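Oxygenase-reductase (PDB 4OSP) reduces the C-6 ketone of angucyclinones, probably with NADPH, as the C-terminal Rossmann-fold ketoreductase domain of a longer oxygenase-reductase. Local coordinates at residues G23-I28 / R51-E56; V43-S48 / D55-T60; A87-L92 / V139-T144; L104-G109 / K133-I138. One frame throughout, in Å; residues are numbered along the deposited sequence.

Contact 1 (G23-I28 / R51-E56); sequences GSSRGI and REAADE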
loop_
_atom_site.group_PDB
_atom_site.type_symbol
_atom_site.label_atom_id
_atom_site.label_comp_id
_atom_site.label_asym_id
_atom_site.label_seq_id
_atom_site.Cartn_x
_atom_site.Cartn_y
_atom_site.Cartn_z
ATOM N N GLY B 23 -25.319 -5.313 -11.848
ATOM C CA GLY B 23 -24.898 -6.607 -12.415
ATOM C C GLY B 23 -25.225 -7.734 -11.462
ATOM O O GLY B 23 -24.370 -8.534 -11.100
ATOM N N SER B 24 -26.487 -7.796 -11.083
ATOM C CA SER B 24 -26.916 -8.489 -9.888
ATOM C C SER B 24 -27.665 -9.810 -10.192
ATOM O O SER B 24 -28.281 -10.418 -9.295
ATOM C CB SER B 24 -27.829 -7.545 -9.117
ATOM O OG SER B 24 -27.889 -7.905 -7.769
ATOM N N SER B 25 -27.626 -10.244 -11.447
ATOM C CA SER B 25 -28.395 -11.410 -11.850
ATOM C C SER B 25 -27.570 -12.709 -11.780
ATOM O O SER B 25 -28.126 -13.809 -11.860
ATOM C CB SER B 25 -28.993 -11.200 -13.247
ATOM O OG SER B 25 -27.979 -11.118 -14.240
ATOM N N ARG B 26 -26.255 -12.562 -11.583
ATOM C CA ARG B 26 -25.283 -13.659 -11.688
ATOM C C ARG B 26 -24.140 -13.501 -10.677
ATOM O O ARG B 26 -23.797 -12.371 -10.288
ATOM C CB ARG B 26 -24.666 -13.676 -13.096
ATOM C CG ARG B 26 -25.567 -14.208 -14.196
ATOM C CD ARG B 26 -25.477 -15.724 -14.321
ATOM N NE ARG B 26 -26.438 -16.246 -15.294
ATOM C CZ ARG B 26 -27.684 -16.626 -15.002
ATOM N NH1 ARG B 26 -28.137 -16.553 -13.752
ATOM N NH2 ARG B 26 -28.478 -17.082 -15.963
ATOM N N GLY B 27 -23.548 -14.631 -10.273
ATOM C CA GLY B 27 -22.246 -14.653 -9.581
ATOM C C GLY B 27 -22.171 -13.826 -8.309
ATOM O O GLY B 27 -23.089 -13.859 -7.483
ATOM N N ILE B 28 -21.079 -13.073 -8.158
ATOM C CA ILE B 28 -20.864 -12.215 -6.972
ATOM C C ILE B 28 -22.020 -11.233 -6.733
ATOM O O ILE B 28 -22.504 -11.100 -5.606
ATOM C CB ILE B 28 -19.510 -11.455 -7.049
ATOM C CG1 ILE B 28 -18.338 -12.420 -6.817
ATOM C CG2 ILE B 28 -19.464 -10.310 -6.037
ATOM C CD1 ILE B 28 -17.010 -11.933 -7.380
ATOM N N ARG B 51 -33.717 -10.108 -18.384
ATOM C CA ARG B 51 -34.800 -9.870 -17.421
ATOM C C ARG B 51 -35.153 -11.116 -16.596
ATOM O O ARG B 51 -35.498 -11.008 -15.418
ATOM C CB ARG B 51 -36.047 -9.324 -18.139
ATOM C CG ARG B 51 -37.316 -9.226 -17.288
ATOM C CD ARG B 51 -37.240 -8.119 -16.237
ATOM N NE ARG B 51 -37.442 -6.779 -16.801
ATOM C CZ ARG B 51 -37.464 -5.649 -16.089
ATOM N NH1 ARG B 51 -37.299 -5.677 -14.771
ATOM N NH2 ARG B 51 -37.644 -4.485 -16.700
ATOM N N GLU B 52 -35.057 -12.290 -17.219
ATOM C CA GLU B 52 -35.396 -13.552 -16.557
ATOM C C GLU B 52 -34.454 -13.871 -15.402
ATOM O O GLU B 52 -34.902 -14.212 -14.300
ATOM C CB GLU B 52 -35.402 -14.716 -17.560
ATOM C CG GLU B 52 -36.723 -14.912 -18.290
ATOM C CD GLU B 52 -36.925 -13.928 -19.429
ATOM O OE1 GLU B 52 -35.917 -13.441 -20.000
ATOM O OE2 GLU B 52 -38.095 -13.645 -19.763
ATOM N N ALA B 53 -33.148 -13.776 -15.661
ATOM C CA ALA B 53 -32.144 -14.064 -14.639
ATOM C C ALA B 53 -32.289 -13.120 -13.451
ATOM O O ALA B 53 -32.071 -13.522 -12.299
ATOM C CB ALA B 53 -30.748 -13.975 -15.220
ATOM N N ALA B 54 -32.667 -11.872 -13.729
ATOM C CA ALA B 54 -32.874 -10.893 -12.669
ATOM C C ALA B 54 -34.096 -11.260 -11.825
ATOM O O ALA B 54 -34.070 -11.156 -10.593
ATOM C CB ALA B 54 -33.014 -9.498 -13.251
ATOM N N ASP B 55 -35.160 -11.698 -12.495
ATOM C CA ASP B 55 -36.373 -12.155 -11.821
ATOM C C ASP B 55 -36.150 -13.427 -11.006
ATOM O O ASP B 55 -36.834 -13.661 -10.013
ATOM C CB ASP B 55 -37.513 -12.340 -12.831
ATOM C CG ASP B 55 -38.001 -11.021 -13.395
ATOM O OD1 ASP B 55 -37.953 -10.010 -12.664
ATOM O OD2 ASP B 55 -38.424 -10.985 -14.570
ATOM N N GLU B 56 -35.174 -14.227 -11.412
ATOM C CA GLU B 56 -34.802 -15.425 -10.657
ATOM C C GLU B 56 -34.171 -15.086 -9.288
ATOM O O GLU B 56 -34.507 -15.709 -8.263
ATOM C CB GLU B 56 -33.867 -16.298 -11.481
ATOM C CG GLU B 56 -33.918 -17.775 -11.116
ATOM C CD GLU B 56 -33.114 -18.656 -12.076
ATOM O OE1 GLU B 56 -32.330 -18.110 -12.899
ATOM O OE2 GLU B 56 -33.269 -19.901 -12.007
#
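Ser25 and Ala53 share most of the surface buried where the nucleotide-binding turn 23-28 rests against the first turns of helix 51-63. The Ser25 CB points at the helix and lies 3.8 Å from the Ala53 CB, and it is also 3.8 Å from the Ala54 N. Small residues suit this place: serine and alanine are compact enough for the CA atoms of Ser25 and Ala54 to come within 4.6 Å. With chi1 at 66°, the Ser25 OG lies between its own backbone N and carbonyl carbon, which leaves the methylene to do most of the touching. Arg26 brings the third piece: its chain bends at chi2 (-87°) and carries the guanidinium across, one face over the methyl of Ala53, with NH2 3.9 Å from Ala53 CB. Glu56 is near but beyond salt-bridge range of Arg26, Arg26 NH1 being 4.6 Å from Glu56 OE1; its carboxylate has a long, weak ion pair with Arg30. Gly23, Ser25, Arg26 and Ile28 belong to the NADP(+) site, and the sequence 23-28 is part of the glycine-rich TGxxxGxG motif of short-chain dehydrogenases. The turn leads into helix 27-38; behind it Ser24 and Ser25 pack on strand 42-47 through Val45 and Cys47, while Ala54 reaches Ser70 on strand 67-72.

Contact 2 (V43-S48 / D55-T60); sequences VAVHCS and DETVAT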
loop_
_atom_site.group_PDB
_atom_site.type_symbol
_atom_site.label_atom_id
_atom_site.label_comp_id
_atom_site.label_asym_id
_atom_site.label_seq_id
_atom_site.Cartn_x
_atom_site.Cartn_y
_atom_site.Cartn_z
ATOM N N VAL B 43 -33.985 -4.869 -1.964
ATOM C CA VAL B 43 -32.890 -4.847 -2.925
ATOM C C VAL B 43 -33.381 -4.702 -4.353
ATOM O O VAL B 43 -34.290 -5.417 -4.789
ATOM C CB VAL B 43 -32.018 -6.125 -2.832
ATOM C CG1 VAL B 43 -30.851 -6.060 -3.810
ATOM C CG2 VAL B 43 -31.522 -6.345 -1.405
ATOM N N ALA B 44 -32.774 -3.766 -5.076
ATOM C CA ALA B 44 -32.980 -3.652 -6.504
ATOM C C ALA B 44 -31.933 -4.486 -7.221
ATOM O O ALA B 44 -30.742 -4.200 -7.153
ATOM C CB ALA B 44 -32.911 -2.195 -6.939
ATOM N N VAL B 45 -32.386 -5.550 -7.868
ATOM C CA VAL B 45 -31.510 -6.414 -8.630
ATOM C C VAL B 45 -31.433 -5.837 -10.022
ATOM O O VAL B 45 -32.439 -5.782 -10.727
ATOM C CB VAL B 45 -32.064 -7.857 -8.697
ATOM C CG1 VAL B 45 -31.196 -8.743 -9.589
ATOM C CG2 VAL B 45 -32.181 -8.446 -7.300
ATOM N N HIS B 46 -30.248 -5.376 -10.403
ATOM C CA HIS B 46 -30.031 -4.833 -11.732
ATOM C C HIS B 46 -29.370 -5.842 -12.627
ATOM O O HIS B 46 -28.563 -6.641 -12.169
ATOM C CB HIS B 46 -29.156 -3.577 -11.676
ATOM C CG HIS B 46 -28.561 -3.200 -13.001
ATOM N ND1 HIS B 46 -27.337 -3.673 -13.430
ATOM C CD2 HIS B 46 -29.032 -2.415 -13.997
ATOM C CE1 HIS B 46 -27.078 -3.187 -14.629
ATOM N NE2 HIS B 46 -28.085 -2.414 -14.993
ATOM N N CYS B 47 -29.709 -5.788 -13.911
ATOM C CA CYS B 47 -28.960 -6.478 -14.957
ATOM C C CYS B 47 -29.033 -5.663 -16.238
ATOM O O CYS B 47 -29.951 -4.857 -16.419
ATOM C CB CYS B 47 -29.506 -7.891 -15.203
ATOM S SG CYS B 47 -28.465 -8.917 -16.287
ATOM N N SER B 48 -28.067 -5.880 -17.123
ATOM C CA SER B 48 -27.988 -5.131 -18.368
ATOM C C SER B 48 -29.046 -5.510 -19.416
ATOM O O SER B 48 -29.582 -4.627 -20.077
ATOM C CB SER B 48 -26.579 -5.200 -18.955
ATOM O OG SER B 48 -25.737 -4.228 -18.342
ATOM N N ASP B 55 -35.160 -11.698 -12.495
ATOM C CA ASP B 55 -36.373 -12.155 -11.821
ATOM C C ASP B 55 -36.150 -13.427 -11.006
ATOM O O ASP B 55 -36.834 -13.661 -10.013
ATOM C CB ASP B 55 -37.513 -12.340 -12.831
ATOM C CG ASP B 55 -38.001 -11.021 -13.395
ATOM O OD1 ASP B 55 -37.953 -10.010 -12.664
ATOM O OD2 ASP B 55 -38.424 -10.985 -14.570
ATOM N N GLU B 56 -35.174 -14.227 -11.412
ATOM C CA GLU B 56 -34.802 -15.425 -10.657
ATOM C C GLU B 56 -34.171 -15.086 -9.288
ATOM O O GLU B 56 -34.507 -15.709 -8.263
ATOM C CB GLU B 56 -33.867 -16.298 -11.481
ATOM C CG GLU B 56 -33.918 -17.775 -11.116
ATOM C CD GLU B 56 -33.114 -18.656 -12.076
ATOM O OE1 GLU B 56 -32.330 -18.110 -12.899
ATOM O OE2 GLU B 56 -33.269 -19.901 -12.007
ATOM N N THR B 57 -33.274 -14.096 -9.275
ATOM C CA THR B 57 -32.682 -13.604 -8.033
ATOM C C THR B 57 -33.762 -13.068 -7.108
ATOM O O THR B 57 -33.771 -13.344 -5.895
ATOM C CB THR B 57 -31.697 -12.453 -8.296
ATOM O OG1 THR B 57 -30.772 -12.832 -9.324
ATOM C CG2 THR B 57 -30.935 -12.099 -7.014
ATOM N N VAL B 58 -34.665 -12.286 -7.692
ATOM C CA VAL B 58 -35.784 -11.710 -6.963
ATOM C C VAL B 58 -36.617 -12.824 -6.335
ATOM O O VAL B 58 -36.924 -12.784 -5.133
ATOM C CB VAL B 58 -36.633 -10.800 -7.885
ATOM C CG1 VAL B 58 -37.992 -10.486 -7.262
ATOM C CG2 VAL B 58 -35.870 -9.525 -8.188
ATOM N N ALA B 59 -36.937 -13.837 -7.140
ATOM C CA ALA B 59 -37.681 -15.006 -6.662
ATOM C C ALA B 59 -36.962 -15.695 -5.500
ATOM O O ALA B 59 -37.584 -16.038 -4.492
ATOM C CB ALA B 59 -37.935 -15.984 -7.802
ATOM N N THR B 60 -35.650 -15.877 -5.627
ATOM C CA THR B 60 -34.877 -16.534 -4.577
ATOM C C THR B 60 -34.931 -15.742 -3.273
ATOM O O THR B 60 -35.086 -16.322 -2.182
ATOM C CB THR B 60 -33.418 -16.729 -5.001
ATOM O OG1 THR B 60 -33.383 -17.505 -6.201
ATOM C CG2 THR B 60 -32.616 -17.442 -3.900
#
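Val45 is the one residue of 43-48 that touches 55-60, and it does so with both methyls. Its CB points at the helix, and the side chain passes at an angle to those of Thr57 and Val58. The chi1 of 176° sets CG1 opposite the backbone N and CG2 opposite the carbonyl carbon, which turns both methyls to the helix. CG1 meets Thr57, 4.0 Å from Thr57 CB, and also lies against Ser24 of the nucleotide-binding turn. CG2 is shared: it lies 3.9 Å from Thr57 CG2 and equally 3.9 Å from Val58 CG2. Thr57 divides its two branches by character. At chi1 -50° the methyl CG2 stands trans to the backbone N and is spent on the valine, while OG1 sits beside that N and makes weak hydrogen bonds to Ala53 O, one turn back, and to Ser24 O in the nucleotide-binding turn. Val58 offers only CG2. One turn further, the hydroxyl of Thr60 is also turned back on its own helix: Thr60 OG1 donates to Glu56 O at 3.0 Å, tilted 34° from the carbonyl plane and from the face opposite to that used by Thr60 N. The contact joins strand 42-47 to the crossover helix of a beta-alpha-beta unit. No hydrogen bond spans the two segments, so their meeting rests on shape and hydrophobic burial, and the beta-branched residues on both sides provide stiff, compact methyl surfaces for it.

Contact 3 (A87-L92 / V139-T144); sequences ALERGL and VQRALT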
loop_
_atom_site.group_PDB
_atom_site.type_symbol
_atom_site.label_atom_id
_atom_site.label_comp_id
_atom_site.label_asym_id
_atom_site.label_seq_id
_atom_site.Cartn_x
_atom_site.Cartn_y
_atom_site.Cartn_z
ATOM N N ALA B 87 -35.944 3.519 -13.442
ATOM C CA ALA B 87 -36.484 2.249 -12.963
ATOM C C ALA B 87 -36.266 2.089 -11.456
ATOM O O ALA B 87 -37.167 1.662 -10.729
ATOM C CB ALA B 87 -35.864 1.090 -13.733
ATOM N N LEU B 88 -35.087 2.481 -10.981
ATOM C CA LEU B 88 -34.782 2.380 -9.562
ATOM C C LEU B 88 -35.778 3.182 -8.721
ATOM O O LEU B 88 -36.325 2.676 -7.736
ATOM C CB LEU B 88 -33.337 2.833 -9.277
ATOM C CG LEU B 88 -32.906 2.840 -7.810
ATOM C CD1 LEU B 88 -32.774 1.411 -7.305
ATOM C CD2 LEU B 88 -31.605 3.606 -7.617
ATOM N N GLU B 89 -36.015 4.424 -9.127
ATOM C CA GLU B 89 -36.855 5.346 -8.370
ATOM C C GLU B 89 -38.340 4.964 -8.365
ATOM O O GLU B 89 -38.994 5.025 -7.325
ATOM C CB GLU B 89 -36.666 6.777 -8.872
ATOM C CG GLU B 89 -35.326 7.386 -8.480
ATOM C CD GLU B 89 -35.212 8.865 -8.820
ATOM O OE1 GLU B 89 -36.078 9.408 -9.536
ATOM O OE2 GLU B 89 -34.250 9.493 -8.368
ATOM N N ARG B 90 -38.866 4.569 -9.522
ATOM C CA ARG B 90 -40.218 4.032 -9.590
ATOM C C ARG B 90 -40.366 2.835 -8.634
ATOM O O ARG B 90 -41.229 2.841 -7.760
ATOM C CB ARG B 90 -40.570 3.634 -11.020
ATOM C CG ARG B 90 -42.051 3.348 -11.247
ATOM C CD ARG B 90 -42.374 3.207 -12.729
ATOM N NE ARG B 90 -41.838 1.962 -13.280
ATOM C CZ ARG B 90 -40.673 1.857 -13.912
ATOM N NH1 ARG B 90 -39.910 2.924 -14.092
ATOM N NH2 ARG B 90 -40.271 0.682 -14.369
ATOM N N GLY B 91 -39.486 1.843 -8.776
ATOM C CA GLY B 91 -39.532 0.644 -7.943
ATOM C C GLY B 91 -39.445 0.911 -6.447
ATOM O O GLY B 91 -40.154 0.281 -5.653
ATOM N N LEU B 92 -38.569 1.837 -6.056
ATOM C CA LEU B 92 -38.391 2.164 -4.648
ATOM C C LEU B 92 -39.600 2.908 -4.073
ATOM O O LEU B 92 -40.045 2.622 -2.952
ATOM C CB LEU B 92 -37.110 2.983 -4.435
ATOM C CG LEU B 92 -35.755 2.256 -4.447
ATOM C CD1 LEU B 92 -34.615 3.264 -4.396
ATOM C CD2 LEU B 92 -35.644 1.274 -3.287
ATOM N N VAL B 139 -22.560 6.794 -9.029
ATOM C CA VAL B 139 -22.306 7.417 -7.745
ATOM C C VAL B 139 -22.828 8.849 -7.768
ATOM O O VAL B 139 -23.522 9.286 -6.844
ATOM C CB VAL B 139 -20.806 7.411 -7.391
ATOM C CG1 VAL B 139 -20.555 8.228 -6.130
ATOM C CG2 VAL B 139 -20.311 5.983 -7.211
ATOM N N GLN B 140 -22.505 9.575 -8.830
ATOM C CA GLN B 140 -22.888 10.975 -8.923
ATOM C C GLN B 140 -24.402 11.128 -8.826
ATOM O O GLN B 140 -24.908 11.919 -8.034
ATOM C CB GLN B 140 -22.382 11.590 -10.224
ATOM C CG GLN B 140 -22.600 13.094 -10.316
ATOM C CD GLN B 140 -22.277 13.626 -11.688
ATOM O OE1 GLN B 140 -23.042 13.435 -12.632
ATOM N NE2 GLN B 140 -21.134 14.294 -11.810
ATOM N N ARG B 141 -25.119 10.356 -9.627
ATOM C CA ARG B 141 -26.564 10.391 -9.610
ATOM C C ARG B 141 -27.127 9.866 -8.271
ATOM O O ARG B 141 -28.089 10.435 -7.736
ATOM C CB ARG B 141 -27.126 9.634 -10.820
ATOM C CG ARG B 141 -28.641 9.497 -10.881
ATOM C CD ARG B 141 -29.372 10.810 -11.175
ATOM N NE ARG B 141 -30.719 10.767 -10.597
ATOM C CZ ARG B 141 -31.795 10.350 -11.249
ATOM N NH1 ARG B 141 -31.692 9.958 -12.508
ATOM N NH2 ARG B 141 -32.971 10.330 -10.659
ATOM N N ALA B 142 -26.514 8.825 -7.708
ATOM C CA ALA B 142 -27.018 8.238 -6.454
ATOM C C ALA B 142 -26.915 9.157 -5.231
ATOM O O ALA B 142 -27.686 9.004 -4.276
ATOM C CB ALA B 142 -26.354 6.894 -6.166
ATOM N N LEU B 143 -25.958 10.092 -5.249
ATOM C CA LEU B 143 -25.781 11.032 -4.136
ATOM C C LEU B 143 -27.065 11.775 -3.807
ATOM O O LEU B 143 -27.284 12.176 -2.668
ATOM C CB LEU B 143 -24.673 12.049 -4.421
ATOM C CG LEU B 143 -23.227 11.580 -4.611
ATOM C CD1 LEU B 143 -22.334 12.809 -4.675
ATOM C CD2 LEU B 143 -22.757 10.647 -3.509
ATOM N N THR B 144 -27.920 11.946 -4.803
ATOM C CA THR B 144 -29.210 12.584 -4.591
ATOM C C THR B 144 -30.177 11.723 -3.770
ATOM O O THR B 144 -31.131 12.243 -3.195
ATOM C CB THR B 144 -29.885 12.962 -5.924
ATOM O OG1 THR B 144 -31.168 13.527 -5.649
ATOM C CG2 THR B 144 -30.083 11.743 -6.801
#
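Two neighbouring helices of the Rossmann fold, 80-96 and 121-142, are bridged at their outer surface by a salt bridge between Glu89 and Arg141. The side chains approach from opposite directions, each suited to spanning the distance between helices whose backbones do not touch here. Glu89 runs out extended beyond CG. Arg141 leaves its helix with CG trans to the backbone N and then bends at chi2 (70°), its chain lying against Val81 and Phe85 of helix 80-96, which leaves the guanidinium beside the carboxylate. Deeper down the same two helices are joined by apolar residues, Ala142 on Phe85, while Leu88 packs on Ala44 of the sheet. On helix 121-142 the preceding residue, Gln140, turns to the second subunit, where its NE2 is hydrogen-bonded to Val119 O and Pro116 O of that chain; the helix thus serves both the interior of the domain and the subunit interface. The charged pair is a single-nitrogen one, not the two-pronged side-by-side form: the carboxylate and guanidinium planes stand 87° apart. Arg141 NH2 takes the whole bridge at the guanidinium edge, 2.8 Å from Glu89 OE2 but in a weak, strongly bent hydrogen bond of 119°, with Glu89 OE1 3.4 Å from the same NH2.

Contact 4 (L104-G109 / K133-I138); sequences LVNNAG and KAPFFI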
loop_
_atom_site.group_PDB
_atom_site.type_symbol
_atom_site.label_atom_id
_atom_site.label_comp_id
_atom_site.label_asym_id
_atom_site.label_seq_id
_atom_site.Cartn_x
_atom_site.Cartn_y
_atom_site.Cartn_z
ATOM N N LEU B 104 -25.488 1.422 -1.928
ATOM C CA LEU B 104 -25.176 1.245 -3.332
ATOM C C LEU B 104 -23.970 0.324 -3.491
ATOM O O LEU B 104 -22.891 0.592 -2.941
ATOM C CB LEU B 104 -24.883 2.603 -3.989
ATOM C CG LEU B 104 -24.209 2.543 -5.356
ATOM C CD1 LEU B 104 -25.156 1.943 -6.384
ATOM C CD2 LEU B 104 -23.720 3.923 -5.779
ATOM N N VAL B 105 -24.144 -0.744 -4.264
ATOM C CA VAL B 105 -23.049 -1.646 -4.564
ATOM C C VAL B 105 -22.744 -1.587 -6.044
ATOM O O VAL B 105 -23.557 -2.013 -6.863
ATOM C CB VAL B 105 -23.373 -3.098 -4.165
ATOM C CG1 VAL B 105 -22.182 -4.001 -4.428
ATOM C CG2 VAL B 105 -23.789 -3.171 -2.707
ATOM N N ASN B 106 -21.576 -1.037 -6.387
ATOM C CA ASN B 106 -21.112 -1.026 -7.771
ATOM C C ASN B 106 -20.427 -2.332 -8.091
ATOM O O ASN B 106 -19.220 -2.469 -7.882
ATOM C CB ASN B 106 -20.133 0.123 -8.012
ATOM C CG ASN B 106 -20.826 1.423 -8.348
ATOM O OD1 ASN B 106 -21.606 1.504 -9.301
ATOM N ND2 ASN B 106 -20.517 2.462 -7.586
ATOM N N ASN B 107 -21.199 -3.298 -8.581
ATOM C CA ASN B 107 -20.663 -4.626 -8.849
ATOM C C ASN B 107 -20.399 -4.897 -10.316
ATOM O O ASN B 107 -19.471 -5.619 -10.649
ATOM C CB ASN B 107 -21.576 -5.705 -8.282
ATOM C CG ASN B 107 -21.177 -7.095 -8.730
ATOM O OD1 ASN B 107 -20.241 -7.694 -8.194
ATOM N ND2 ASN B 107 -21.879 -7.612 -9.720
ATOM N N ALA B 108 -21.214 -4.316 -11.189
ATOM C CA ALA B 108 -21.165 -4.651 -12.613
ATOM C C ALA B 108 -19.821 -4.327 -13.282
ATOM O O ALA B 108 -19.204 -3.289 -13.020
ATOM C CB ALA B 108 -22.311 -3.989 -13.362
ATOM N N GLY B 109 -19.387 -5.224 -14.157
ATOM C CA GLY B 109 -18.180 -5.008 -14.940
ATOM C C GLY B 109 -17.986 -6.096 -15.969
ATOM O O GLY B 109 -18.503 -7.201 -15.813
ATOM N N LYS B 133 -16.585 4.731 -16.178
ATOM C CA LYS B 133 -17.530 5.801 -16.462
ATOM C C LYS B 133 -18.858 5.596 -15.762
ATOM O O LYS B 133 -19.335 6.494 -15.065
ATOM C CB LYS B 133 -17.753 5.954 -17.965
ATOM C CG LYS B 133 -18.682 7.110 -18.324
ATOM C CD LYS B 133 -18.524 7.517 -19.775
ATOM C CE LYS B 133 -19.439 8.690 -20.127
ATOM N NZ LYS B 133 -19.366 9.011 -21.578
ATOM N N ALA B 134 -19.460 4.425 -15.945
ATOM C CA ALA B 134 -20.780 4.182 -15.382
ATOM C C ALA B 134 -20.739 4.259 -13.863
ATOM O O ALA B 134 -21.536 4.983 -13.259
ATOM C CB ALA B 134 -21.358 2.849 -15.854
ATOM N N PRO B 135 -19.799 3.531 -13.226
ATOM C CA PRO B 135 -19.785 3.615 -11.775
ATOM C C PRO B 135 -19.596 5.052 -11.275
ATOM O O PRO B 135 -20.249 5.447 -10.295
ATOM C CB PRO B 135 -18.607 2.720 -11.382
ATOM C CG PRO B 135 -18.538 1.719 -12.491
ATOM C CD PRO B 135 -18.867 2.503 -13.729
ATOM N N PHE B 136 -18.755 5.844 -11.945
ATOM C CA PHE B 136 -18.650 7.255 -11.566
ATOM C C PHE B 136 -19.999 7.977 -11.616
ATOM O O PHE B 136 -20.412 8.597 -10.641
ATOM C CB PHE B 136 -17.635 8.027 -12.405
ATOM C CG PHE B 136 -17.604 9.481 -12.067
ATOM C CD1 PHE B 136 -18.457 10.378 -12.710
ATOM C CD2 PHE B 136 -16.787 9.950 -11.027
ATOM C CE1 PHE B 136 -18.472 11.713 -12.349
ATOM C CE2 PHE B 136 -16.788 11.292 -10.675
ATOM C CZ PHE B 136 -17.634 12.174 -11.335
ATOM N N PHE B 137 -20.676 7.899 -12.756
ATOM C CA PHE B 137 -21.945 8.609 -12.924
ATOM C C PHE B 137 -23.095 8.018 -12.124
ATOM O O PHE B 137 -24.047 8.726 -11.772
ATOM C CB PHE B 137 -22.278 8.820 -14.415
ATOM C CG PHE B 137 -21.404 9.844 -15.051
ATOM C CD1 PHE B 137 -21.633 11.199 -14.820
ATOM C CD2 PHE B 137 -20.271 9.468 -15.765
ATOM C CE1 PHE B 137 -20.785 12.157 -15.344
ATOM C CE2 PHE B 137 -19.415 10.422 -16.298
ATOM C CZ PHE B 137 -19.665 11.769 -16.079
ATOM N N ILE B 138 -22.976 6.741 -11.780
ATOM C CA ILE B 138 -23.953 6.105 -10.900
ATOM C C ILE B 138 -23.802 6.662 -9.487
ATOM O O ILE B 138 -24.791 6.967 -8.825
ATOM C CB ILE B 138 -23.790 4.577 -10.864
ATOM C CG1 ILE B 138 -24.233 3.958 -12.199
ATOM C CG2 ILE B 138 -24.579 3.980 -9.694
ATOM C CD1 ILE B 138 -23.981 2.461 -12.293
#
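Strand 104-106 and helix 133-138 run almost antiparallel, at 168° with 9.8 Å between their axes, and come nearest at Asn106 and Pro135, whose CA atoms are 6.3 Å apart. Pro135 has no N-H to give to the turn before it, and the helix kinks there. The CA and CB of Pro135 meet the Asn106 amide: Asn106 OD1 lies 3.7 Å from Pro135 CA, and also 3.9 Å from Ile138 CG2. These are van der Waals contacts; the polar partner of the amide is on the next strand, where Asn106 ND2 bonds Asn154 OD1, which fixes how the group is turned. Ile138 touches both strand residues. Its CG2, trans to the backbone N, reaches Leu104 as well, 3.9 Å from Leu104 CD1, a fit for branched aliphatic chains on a buried sheet face. From the same helix, Lys133 makes a salt bridge with Asp125 of the second subunit. Beyond the strand, Asn107 N and Ala108 N both bond Thr22 OG1, and Asn107 and Gly109 belong to the NADP(+) site. Residues 106-109 form the NNAG motif characteristic of short-chain dehydrogenases, at the end of a central Rossmann strand.

Overall arrangement
From the N terminus, contact 1 opens at the nucleotide-binding turn after strand 18-21, and contact 2 opens before it has closed. The two loops overlap and end on the same helix, 51-63, sharing Asp55 and Glu56, so turn, strand 42-47 and helix form one cluster. Contact 3 then closes a longer loop from helix 80-96 to the end of helix 121-142, and contact 4 is nested inside it. Contacts 2 and 3 meet where Ala44 of strand 42-47 touches Leu88 of helix 80-96; contacts 1 and 4 meet at the cofactor site, where Gly23 adjoins Asn107 and Ala108. Together they tie helices on both faces to the parallel sheet, and contacts 3 and 4 adjoin the second subunit.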